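Local coordinates for protein extracellular ligand-binding receptor (Desulfitobacterium hafniense, PDB 4Q6B) that binds leucine and probably hands it to a membrane ABC transporter as the extracellular substrate-binding component of an amino-acid uptake system, at residues V15-A20 with L102-T107; D24-G29 with A77-R82; A229-D234 with T283-A288. One frame throughout, in Å; residues are numbered along the deposited sequence. Where two conformers were deposited one is given.

Contact 1: residues V15-A20 with L102-T107; sequences VAWPFA and LSPAST. With LEU (leucine), chain B.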
loop_
_atom_site.group_PDB
_atom_site.type_symbol
_atom_site.label_atom_id
_atom_site.label_comp_id
_atom_site.label_asym_id
_atom_site.label_seq_id
_atom_site.Cartn_x
_atom_site.Cartn_y
_atom_site.Cartn_z
ATOM N N VAL A 15 -6.898 1.367 -15.694
ATOM C CA VAL A 15 -6.630 0.764 -14.381
ATOM C C VAL A 15 -6.069 -0.628 -14.669
ATOM O O VAL A 15 -6.671 -1.393 -15.422
ATOM C CB VAL A 15 -7.896 0.612 -13.495
ATOM C CG1 VAL A 15 -7.493 0.064 -12.122
ATOM C CG2 VAL A 15 -8.679 2.002 -13.391
ATOM N N ALA A 16 -4.947 -0.962 -14.025
ATOM C CA ALA A 16 -4.315 -2.283 -14.159
ATOM C C ALA A 16 -4.257 -2.899 -12.758
ATOM O O ALA A 16 -3.647 -2.304 -11.837
ATOM C CB ALA A 16 -2.909 -2.117 -14.728
ATOM N N TRP A 17 -4.887 -4.077 -12.571
ATOM C CA TRP A 17 -5.022 -4.681 -11.242
ATOM C C TRP A 17 -5.314 -6.140 -11.394
ATOM O O TRP A 17 -5.798 -6.536 -12.441
ATOM C CB TRP A 17 -6.227 -4.037 -10.495
ATOM C CG TRP A 17 -6.247 -4.214 -9.006
ATOM C CD1 TRP A 17 -7.074 -5.019 -8.300
ATOM C CD2 TRP A 17 -5.450 -3.495 -8.049
ATOM N NE1 TRP A 17 -6.831 -4.876 -6.920
ATOM C CE2 TRP A 17 -5.842 -3.938 -6.759
ATOM C CE3 TRP A 17 -4.457 -2.496 -8.168
ATOM C CZ2 TRP A 17 -5.268 -3.419 -5.575
ATOM C CZ3 TRP A 17 -3.888 -1.985 -7.002
ATOM C CH2 TRP A 17 -4.293 -2.452 -5.733
ATOM N N PRO A 18 -4.997 -6.962 -10.380
ATOM C CA PRO A 18 -5.364 -8.369 -10.517
ATOM C C PRO A 18 -6.831 -8.539 -10.095
ATOM O O PRO A 18 -7.136 -9.159 -9.061
ATOM C CB PRO A 18 -4.420 -9.095 -9.551
ATOM C CG PRO A 18 -3.377 -8.076 -9.176
ATOM C CD PRO A 18 -4.034 -6.753 -9.278
ATOM N N PHE A 19 -7.740 -8.019 -10.923
ATOM C CA PHE A 19 -9.153 -7.923 -10.568
ATOM C C PHE A 19 -9.784 -9.270 -10.240
ATOM O O PHE A 19 -10.492 -9.419 -9.215
ATOM C CB PHE A 19 -9.970 -7.259 -11.691
ATOM C CG PHE A 19 -9.747 -5.773 -11.819
ATOM C CD1 PHE A 19 -10.278 -4.897 -10.860
ATOM C CD2 PHE A 19 -9.034 -5.250 -12.897
ATOM C CE1 PHE A 19 -10.091 -3.527 -10.972
ATOM C CE2 PHE A 19 -8.840 -3.882 -13.020
ATOM C CZ PHE A 19 -9.358 -3.006 -12.047
ATOM N N ALA A 20 -9.561 -10.256 -11.093
ATOM C CA ALA A 20 -10.231 -11.528 -10.890
ATOM C C ALA A 20 -9.738 -12.343 -9.696
ATOM O O ALA A 20 -10.502 -13.127 -9.108
ATOM C CB ALA A 20 -10.165 -12.385 -12.201
ATOM N N LEU A 102 -0.270 5.910 -11.311
ATOM C CA LEU A 102 -0.460 6.237 -9.871
ATOM C C LEU A 102 -0.800 4.925 -9.174
ATOM O O LEU A 102 -1.876 4.380 -9.433
ATOM C CB LEU A 102 -1.570 7.277 -9.705
ATOM C CG LEU A 102 -2.035 7.591 -8.282
ATOM C CD1 LEU A 102 -0.933 8.187 -7.460
ATOM C CD2 LEU A 102 -3.204 8.612 -8.330
ATOM N N SER A 103 0.106 4.407 -8.349
ATOM C CA SER A 103 -0.132 3.133 -7.697
ATOM C C SER A 103 -0.756 3.265 -6.333
ATOM O O SER A 103 -0.272 3.957 -5.467
ATOM C CB SER A 103 1.134 2.288 -7.558
ATOM O OG SER A 103 0.826 1.058 -6.934
ATOM N N PRO A 104 -1.924 2.509 -6.202
ATOM C CA PRO A 104 -2.503 2.558 -4.860
ATOM C C PRO A 104 -2.078 1.386 -3.980
ATOM O O PRO A 104 -2.707 1.164 -2.964
ATOM C CB PRO A 104 -4.000 2.506 -5.131
ATOM C CG PRO A 104 -4.120 1.521 -6.221
ATOM C CD PRO A 104 -2.913 1.701 -7.083
ATOM N N ALA A 105 -1.120 0.579 -4.414
ATOM C CA ALA A 105 -0.648 -0.499 -3.565
ATOM C C ALA A 105 0.850 -0.812 -3.485
ATOM O O ALA A 105 1.271 -1.495 -2.573
ATOM C CB ALA A 105 -1.432 -1.762 -3.851
ATOM N N SER A 106 1.644 -0.332 -4.436
ATOM C CA SER A 106 3.030 -0.766 -4.492
ATOM C C SER A 106 3.863 0.052 -3.524
ATOM O O SER A 106 4.034 1.233 -3.722
ATOM C CB SER A 106 3.590 -0.619 -5.914
ATOM O OG SER A 106 2.922 -1.459 -6.830
ATOM N N THR A 107 4.419 -0.619 -2.519
ATOM C CA THR A 107 5.090 0.063 -1.415
ATOM C C THR A 107 6.614 0.001 -1.451
ATOM O O THR A 107 7.261 0.638 -0.611
ATOM C CB THR A 107 4.643 -0.529 -0.059
ATOM O OG1 THR A 107 4.890 -1.948 -0.080
ATOM C CG2 THR A 107 3.159 -0.258 0.182
HETATM N N LEU B . 2.622 -3.727 -1.040
HETATM C CA LEU B . 2.740 -4.879 -1.942
HETATM C C LEU B . 3.786 -4.618 -3.013
HETATM O O LEU B . 4.100 -5.489 -3.813
HETATM C CB LEU B . 1.382 -5.162 -2.585
HETATM C CG LEU B . 0.514 -5.627 -1.411
HETATM C CD1 LEU B . -0.803 -4.909 -1.398
HETATM C CD2 LEU B . 0.321 -7.136 -1.347
HETATM O OXT LEU B . 4.352 -3.515 -3.040
#

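Contact 2: residues D24-G29 with A77-R82; sequences DLFAEG and AVIGHR. With LEU (leucine), chain B.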
loop_
_atom_site.group_PDB
_atom_site.type_symbol
_atom_site.label_atom_id
_atom_site.label_comp_id
_atom_site.label_asym_id
_atom_site.label_seq_id
_atom_site.Cartn_x
_atom_site.Cartn_y
_atom_site.Cartn_z
ATOM N N ASP A 24 -10.883 -7.844 -3.002
ATOM C CA ASP A 24 -10.409 -6.779 -2.106
ATOM C C ASP A 24 -11.204 -5.469 -2.186
ATOM O O ASP A 24 -10.755 -4.424 -1.659
ATOM C CB ASP A 24 -8.947 -6.514 -2.449
ATOM C CG ASP A 24 -8.764 -6.035 -3.877
ATOM O OD1 ASP A 24 -9.771 -5.966 -4.662
ATOM O OD2 ASP A 24 -7.609 -5.693 -4.215
ATOM N N LEU A 25 -12.346 -5.525 -2.880
ATOM C CA LEU A 25 -13.228 -4.359 -3.065
ATOM C C LEU A 25 -12.559 -3.189 -3.776
ATOM O O LEU A 25 -13.010 -2.046 -3.660
ATOM C CB LEU A 25 -13.846 -3.902 -1.721
ATOM C CG LEU A 25 -14.701 -4.962 -1.048
ATOM C CD1 LEU A 25 -15.193 -4.519 0.355
ATOM C CD2 LEU A 25 -15.894 -5.350 -1.953
ATOM N N PHE A 26 -11.509 -3.462 -4.544
ATOM C CA PHE A 26 -10.816 -2.375 -5.205
ATOM C C PHE A 26 -11.703 -1.768 -6.301
ATOM O O PHE A 26 -11.880 -0.532 -6.392
ATOM C CB PHE A 26 -9.510 -2.887 -5.789
ATOM C CG PHE A 26 -8.720 -1.840 -6.457
ATOM C CD1 PHE A 26 -8.188 -0.777 -5.735
ATOM C CD2 PHE A 26 -8.447 -1.942 -7.830
ATOM C CE1 PHE A 26 -7.436 0.174 -6.379
ATOM C CE2 PHE A 26 -7.716 -0.984 -8.489
ATOM C CZ PHE A 26 -7.189 0.080 -7.755
ATOM N N ALA A 27 -12.321 -2.642 -7.099
ATOM C CA ALA A 27 -13.229 -2.197 -8.158
ATOM C C ALA A 27 -14.394 -1.378 -7.621
ATOM O O ALA A 27 -14.791 -0.391 -8.256
ATOM C CB ALA A 27 -13.739 -3.406 -9.010
ATOM N N GLU A 28 -14.910 -1.766 -6.451
ATOM C CA GLU A 28 -15.999 -1.057 -5.793
ATOM C C GLU A 28 -15.555 0.374 -5.411
ATOM O O GLU A 28 -16.293 1.346 -5.620
ATOM C CB GLU A 28 -16.488 -1.844 -4.565
ATOM C CG GLU A 28 -17.344 -3.060 -4.922
ATOM C CD GLU A 28 -16.553 -4.279 -5.439
ATOM O OE1 GLU A 28 -17.221 -5.261 -5.823
ATOM O OE2 GLU A 28 -15.319 -4.302 -5.425
ATOM N N GLY A 29 -14.372 0.517 -4.839
ATOM C CA GLY A 29 -13.904 1.852 -4.440
ATOM C C GLY A 29 -13.697 2.772 -5.640
ATOM O O GLY A 29 -14.064 3.958 -5.583
ATOM N N ALA A 77 -4.461 8.904 -17.883
ATOM C CA ALA A 77 -3.634 8.494 -16.736
ATOM C C ALA A 77 -3.943 7.019 -16.466
ATOM O O ALA A 77 -4.950 6.474 -16.950
ATOM C CB ALA A 77 -3.961 9.332 -15.493
ATOM N N VAL A 78 -3.067 6.367 -15.700
ATOM C CA VAL A 78 -3.260 4.982 -15.256
ATOM C C VAL A 78 -3.134 4.840 -13.746
ATOM O O VAL A 78 -2.216 5.398 -13.117
ATOM C CB VAL A 78 -2.217 4.044 -15.966
ATOM C CG1 VAL A 78 -2.267 2.553 -15.457
ATOM C CG2 VAL A 78 -2.446 4.123 -17.446
ATOM N N ILE A 79 -4.063 4.062 -13.177
ATOM C CA ILE A 79 -4.052 3.670 -11.758
ATOM C C ILE A 79 -3.548 2.235 -11.737
ATOM O O ILE A 79 -4.120 1.367 -12.388
ATOM C CB ILE A 79 -5.471 3.715 -11.128
ATOM C CG1 ILE A 79 -5.898 5.180 -11.038
ATOM C CG2 ILE A 79 -5.426 3.196 -9.676
ATOM C CD1 ILE A 79 -7.327 5.359 -10.595
ATOM N N GLY A 80 -2.443 2.004 -11.041
ATOM C CA GLY A 80 -1.878 0.667 -10.923
ATOM C C GLY A 80 -0.361 0.789 -10.738
ATOM O O GLY A 80 0.110 1.905 -10.563
ATOM N N HIS A 81 0.381 -0.337 -10.716
ATOM C CA HIS A 81 -0.188 -1.690 -10.604
ATOM C C HIS A 81 -0.203 -2.033 -9.094
ATOM O O HIS A 81 0.064 -1.156 -8.248
ATOM C CB HIS A 81 0.665 -2.699 -11.398
ATOM C CG HIS A 81 0.661 -2.453 -12.883
ATOM N ND1 HIS A 81 0.330 -3.444 -13.793
ATOM C CD2 HIS A 81 0.918 -1.341 -13.621
ATOM C CE1 HIS A 81 0.384 -2.956 -15.017
ATOM N NE2 HIS A 81 0.741 -1.682 -14.945
ATOM N N ARG A 82 -0.507 -3.277 -8.736
ATOM C CA ARG A 82 -0.611 -3.620 -7.301
ATOM C C ARG A 82 0.753 -4.039 -6.786
ATOM O O ARG A 82 1.284 -3.459 -5.812
ATOM C CB ARG A 82 -1.564 -4.795 -7.104
ATOM C CG ARG A 82 -1.829 -5.118 -5.624
ATOM C CD ARG A 82 -2.847 -6.277 -5.518
ATOM N NE ARG A 82 -3.220 -6.648 -4.146
ATOM C CZ ARG A 82 -2.672 -7.646 -3.464
ATOM N NH1 ARG A 82 -3.087 -7.907 -2.228
ATOM N NH2 ARG A 82 -1.708 -8.372 -4.018
HETATM N N LEU B . 2.622 -3.727 -1.040
HETATM C CA LEU B . 2.740 -4.879 -1.942
HETATM C C LEU B . 3.786 -4.618 -3.013
HETATM O O LEU B . 4.100 -5.489 -3.813
HETATM C CB LEU B . 1.382 -5.162 -2.585
HETATM C CG LEU B . 0.514 -5.627 -1.411
HETATM C CD1 LEU B . -0.803 -4.909 -1.398
HETATM C CD2 LEU B . 0.321 -7.136 -1.347
HETATM O OXT LEU B . 4.352 -3.515 -3.040
HETATM O O HOH W 1 -5.522 -5.801 -2.800
#

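Contact 3: residues A229-D234 with T283-A288; sequences AGNSWD and TSYAAA. With LEU (leucine), chain B; EDO (1,2-ethanediol), chain G.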
loop_
_atom_site.group_PDB
_atom_site.type_symbol
_atom_site.label_atom_id
_atom_site.label_comp_id
_atom_site.label_asym_id
_atom_site.label_seq_id
_atom_site.Cartn_x
_atom_site.Cartn_y
_atom_site.Cartn_z
ATOM N N ALA A 229 3.882 -6.674 11.634
ATOM C CA ALA A 229 4.069 -6.880 10.193
ATOM C C ALA A 229 3.634 -5.639 9.409
ATOM O O ALA A 229 3.032 -4.710 9.967
ATOM C CB ALA A 229 3.286 -8.105 9.737
ATOM N N GLY A 230 3.895 -5.643 8.102
ATOM C CA GLY A 230 3.559 -4.508 7.270
ATOM C C GLY A 230 2.321 -4.653 6.432
ATOM O O GLY A 230 1.449 -5.459 6.744
ATOM N N ASN A 231 2.205 -3.891 5.344
ATOM C CA ASN A 231 0.889 -3.702 4.749
ATOM C C ASN A 231 0.212 -4.880 4.035
ATOM O O ASN A 231 -1.019 -4.830 3.813
ATOM C CB ASN A 231 0.899 -2.485 3.810
ATOM C CG ASN A 231 1.029 -2.884 2.360
ATOM O OD1 ASN A 231 2.070 -3.375 1.936
ATOM N ND2 ASN A 231 -0.034 -2.708 1.602
ATOM N N SER A 232 0.966 -5.911 3.628
ATOM C CA SER A 232 0.316 -7.031 2.953
ATOM C C SER A 232 -0.589 -7.813 3.918
ATOM O O SER A 232 -1.384 -8.676 3.504
ATOM C CB SER A 232 1.366 -7.982 2.352
ATOM O OG SER A 232 2.262 -8.388 3.363
ATOM N N TRP A 233 -0.458 -7.508 5.197
ATOM C CA TRP A 233 -1.204 -8.214 6.245
ATOM C C TRP A 233 -2.570 -7.563 6.507
ATOM O O TRP A 233 -3.393 -8.122 7.240
ATOM C CB TRP A 233 -0.377 -8.293 7.514
ATOM C CG TRP A 233 0.839 -9.182 7.364
ATOM C CD1 TRP A 233 1.990 -8.901 6.678
ATOM C CD2 TRP A 233 1.029 -10.461 7.961
ATOM N NE1 TRP A 233 2.878 -9.952 6.790
ATOM C CE2 TRP A 233 2.306 -10.921 7.574
ATOM C CE3 TRP A 233 0.226 -11.282 8.755
ATOM C CZ2 TRP A 233 2.813 -12.165 7.989
ATOM C CZ3 TRP A 233 0.726 -12.510 9.149
ATOM C CH2 TRP A 233 2.011 -12.936 8.761
ATOM N N ASP A 234 -2.819 -6.404 5.891
ATOM C CA ASP A 234 -4.147 -5.782 5.935
ATOM C C ASP A 234 -5.141 -6.657 5.158
ATOM O O ASP A 234 -6.227 -6.972 5.653
ATOM C CB ASP A 234 -4.085 -4.366 5.351
ATOM C CG ASP A 234 -5.214 -3.460 5.855
ATOM O OD1 ASP A 234 -6.336 -3.961 6.112
ATOM O OD2 ASP A 234 -4.965 -2.240 5.987
ATOM N N THR A 283 -12.500 -1.659 2.298
ATOM C CA THR A 283 -11.131 -2.063 2.628
ATOM C C THR A 283 -10.160 -0.887 2.415
ATOM O O THR A 283 -10.516 0.143 1.820
ATOM C CB THR A 283 -10.684 -3.172 1.681
ATOM O OG1 THR A 283 -10.832 -2.721 0.316
ATOM C CG2 THR A 283 -11.540 -4.423 1.863
ATOM N N SER A 284 -8.925 -1.046 2.890
ATOM C CA SER A 284 -7.879 -0.047 2.622
ATOM C C SER A 284 -7.642 0.138 1.105
ATOM O O SER A 284 -7.325 1.238 0.645
ATOM C CB SER A 284 -6.588 -0.477 3.323
ATOM O OG SER A 284 -6.086 -1.674 2.742
ATOM N N TYR A 285 -7.768 -0.937 0.336
ATOM C CA TYR A 285 -7.615 -0.811 -1.127
ATOM C C TYR A 285 -8.770 -0.080 -1.821
ATOM O O TYR A 285 -8.533 0.708 -2.770
ATOM C CB TYR A 285 -7.414 -2.207 -1.757
ATOM C CG TYR A 285 -6.214 -2.883 -1.136
ATOM C CD1 TYR A 285 -4.935 -2.419 -1.374
ATOM C CD2 TYR A 285 -6.396 -3.903 -0.202
ATOM C CE1 TYR A 285 -3.823 -3.029 -0.754
ATOM C CE2 TYR A 285 -5.319 -4.500 0.419
ATOM C CZ TYR A 285 -4.036 -4.060 0.141
ATOM O OH TYR A 285 -2.976 -4.678 0.787
ATOM N N ALA A 286 -10.006 -0.303 -1.324
ATOM C CA ALA A 286 -11.154 0.472 -1.825
ATOM C C ALA A 286 -10.887 1.950 -1.571
ATOM O O ALA A 286 -11.167 2.800 -2.433
ATOM C CB ALA A 286 -12.410 0.102 -1.099
ATOM N N ALA A 287 -10.367 2.247 -0.376
ATOM C CA ALA A 287 -10.072 3.650 -0.009
ATOM C C ALA A 287 -8.948 4.283 -0.850
ATOM O O ALA A 287 -9.063 5.429 -1.296
ATOM C CB ALA A 287 -9.748 3.743 1.513
ATOM N N ALA A 288 -7.869 3.546 -1.061
ATOM C CA ALA A 288 -6.755 4.005 -1.909
ATOM C C ALA A 288 -7.195 4.188 -3.371
ATOM O O ALA A 288 -6.824 5.170 -4.026
ATOM C CB ALA A 288 -5.587 3.021 -1.792
HETATM N N LEU B . 2.622 -3.727 -1.040
HETATM C CA LEU B . 2.740 -4.879 -1.942
HETATM C C LEU B . 3.786 -4.618 -3.013
HETATM O O LEU B . 4.100 -5.489 -3.813
HETATM C CB LEU B . 1.382 -5.162 -2.585
HETATM C CG LEU B . 0.514 -5.627 -1.411
HETATM C CD1 LEU B . -0.803 -4.909 -1.398
HETATM C CD2 LEU B . 0.321 -7.136 -1.347
HETATM O OXT LEU B . 4.352 -3.515 -3.040
HETATM C C1 EDO G . 6.307 -6.627 4.183
HETATM O O1 EDO G . 6.862 -7.487 3.170
HETATM C C2 EDO G . 5.015 -5.982 3.709
HETATM O O2 EDO G . 3.952 -6.842 4.005
HETATM O O HOH W 2 -8.283 -3.532 4.310
#

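Contact 1: residues V15-A20 with L102-T107
Trp17 meets Pro104 and Ala105 in a small, buried apolar contact at the carboxyl ends of strands 10-17 and 101-103, with strand 75-79 lying between them in the sheet. The two backbones stay well apart, and the indole spans the gap. Its CG stands anti to the backbone N (chi1 -161°), which carries the six-membered ring across to the far segment. There CZ3 touches Pro104 CG at 3.6 Å, while the neighbouring atom CH2 presses on Ala105 CB at 3.5 Å. Pro18 CD lies 3.4 Å above the indole plane on one face, toward the rim, and the indole NE1 is hydrogen-bonded to Asp24 OD2, so both packing and a polar tether limit how the ring can turn. This is the five-stranded parallel sheet, ordered 2-1-3-4-5, of one lobe of a type I periplasmic binding protein, a fold in which loops leaving the strand ends build the ligand cleft. Here, after strand 101-103, Ser103 OG accepts from Ala105 N at 3.2 Å, an ST turn, and from Ser106 N at 3.0 Å, which extends it to an ST motif. The next residues take hold of the polar end of the bound leucine. Leucine N donates to Ala105 O and to Thr107 OG1, each at 3.0 Å, and Thr107 N gives a fairly straight bond (164°) to the carboxylate atom OXT at 2.9 Å. Ala105 therefore faces two ways, its methyl on the tryptophan and its carbonyl on the substrate, and Thr107 OG1 is itself hydrogen-bonded to Asp126.

Contact 2: residues D24-G29 with A77-R82
Ile79 CG2 comes to the edge of the Phe26 ring, near its plane, 4.1 Å from CZ, while that ring stacks with Trp17. The second flat group, the guanidinium of Arg82, has the isobutyl end of the bound leucine over one face, with the ligand atom CD1 3.8 Å above the plane and offset toward the rim; a water lies in plane at its edge. These groups mark where helix 26-39, the first helix of the type I periplasmic binding fold, meets strand 75-79 and the loop that leaves it for the pocket. Arg82 reaches the ligand because its chain is extended from CG to NE, with CG anti to the backbone N (chi1 -174°). Asp24 OD2 and Arg82 NE are 4.5 Å apart, beyond a salt bridge, and the water joins them: it donates to Asp24 OD2 at 2.5 Å and accepts from Arg82 NE at 2.8 Å. The opposite charges probably steady each other through it, although OD2 also receives the indole N-H of Trp17. The other carboxylate oxygen closes an Asx turn at the helix start: Phe26 N donates to Asp24 OD1 at 3.1 Å, approaching from 62° out of the carboxylate plane.

Contact 3: residues A229-D234 with T283-A288
Asn231 and Tyr285 meet beside the bound leucine, their side chains crossing at about a right angle with amide and ring planes 66° apart. In the Asn231 conformer described, one of two modelled, OD1 accepts from leucine N at 3.0 Å, and ND2 lies 3.6 Å from Tyr285 OH. The tyrosine reaches the aliphatic end of the ligand, its CE1 being 3.6 Å from leucine CD1. Its hydroxyl OH lies 3.1 Å from leucine CD1 and has no hydrogen-bonding partner in the model, a buried polar group set against the aliphatic end of the ligand. A second tier holds the two segments in place. Asp234 OD2 receives a weak hydrogen bond from Ser284 OG at 3.5 Å, while a water donates to Asp234 OD1 at 2.7 Å and accepts from Ser284 N at 2.9 Å. The aspartate thus meets the amino end of helix 284-301 partly through solvent, with OD2 also salt-bridged to Lys344 and hydrogen-bonded to Ser256. With alanine in place of Asp234, Lys344 and Ser256 would probably lose their carboxylate partner, and the water between the segments would be held from the Ser284 side alone. Thr283 closes the helix start as N-cap, its OG1 accepting from Ala286 N at 3.0 Å. Such a join across the cleft is consistent with the two-lobed, ligand-clasping design of periplasmic binding proteins. Behind it, Phe257 of strand 253-257 is touched by Asn231, Ser284 and Ala288, Trp233 packs on helix 207-221, and Ala286 and Ala287 rest on helix 265-278.

Overall arrangement
The bound leucine is the common point of all three contacts. Contacts 1 and 2 belong to one lobe, their centres about 5 Å apart, and share the five-stranded parallel sheet; along the chain contact 2 is nested inside the loop closed by contact 1. Contact 3 follows in series, with its centre about 12 Å from each of the others. It brings the loop after strand 227-229, from the seven-stranded mixed sheet, to helix 284-301, which also packs against the first sheet through Leu102 and Ile79. Asp24 O and Thr283 OG1 link contacts 2 and 3 directly. Distant parts of the sequence thus enclose one ligand from both lobes.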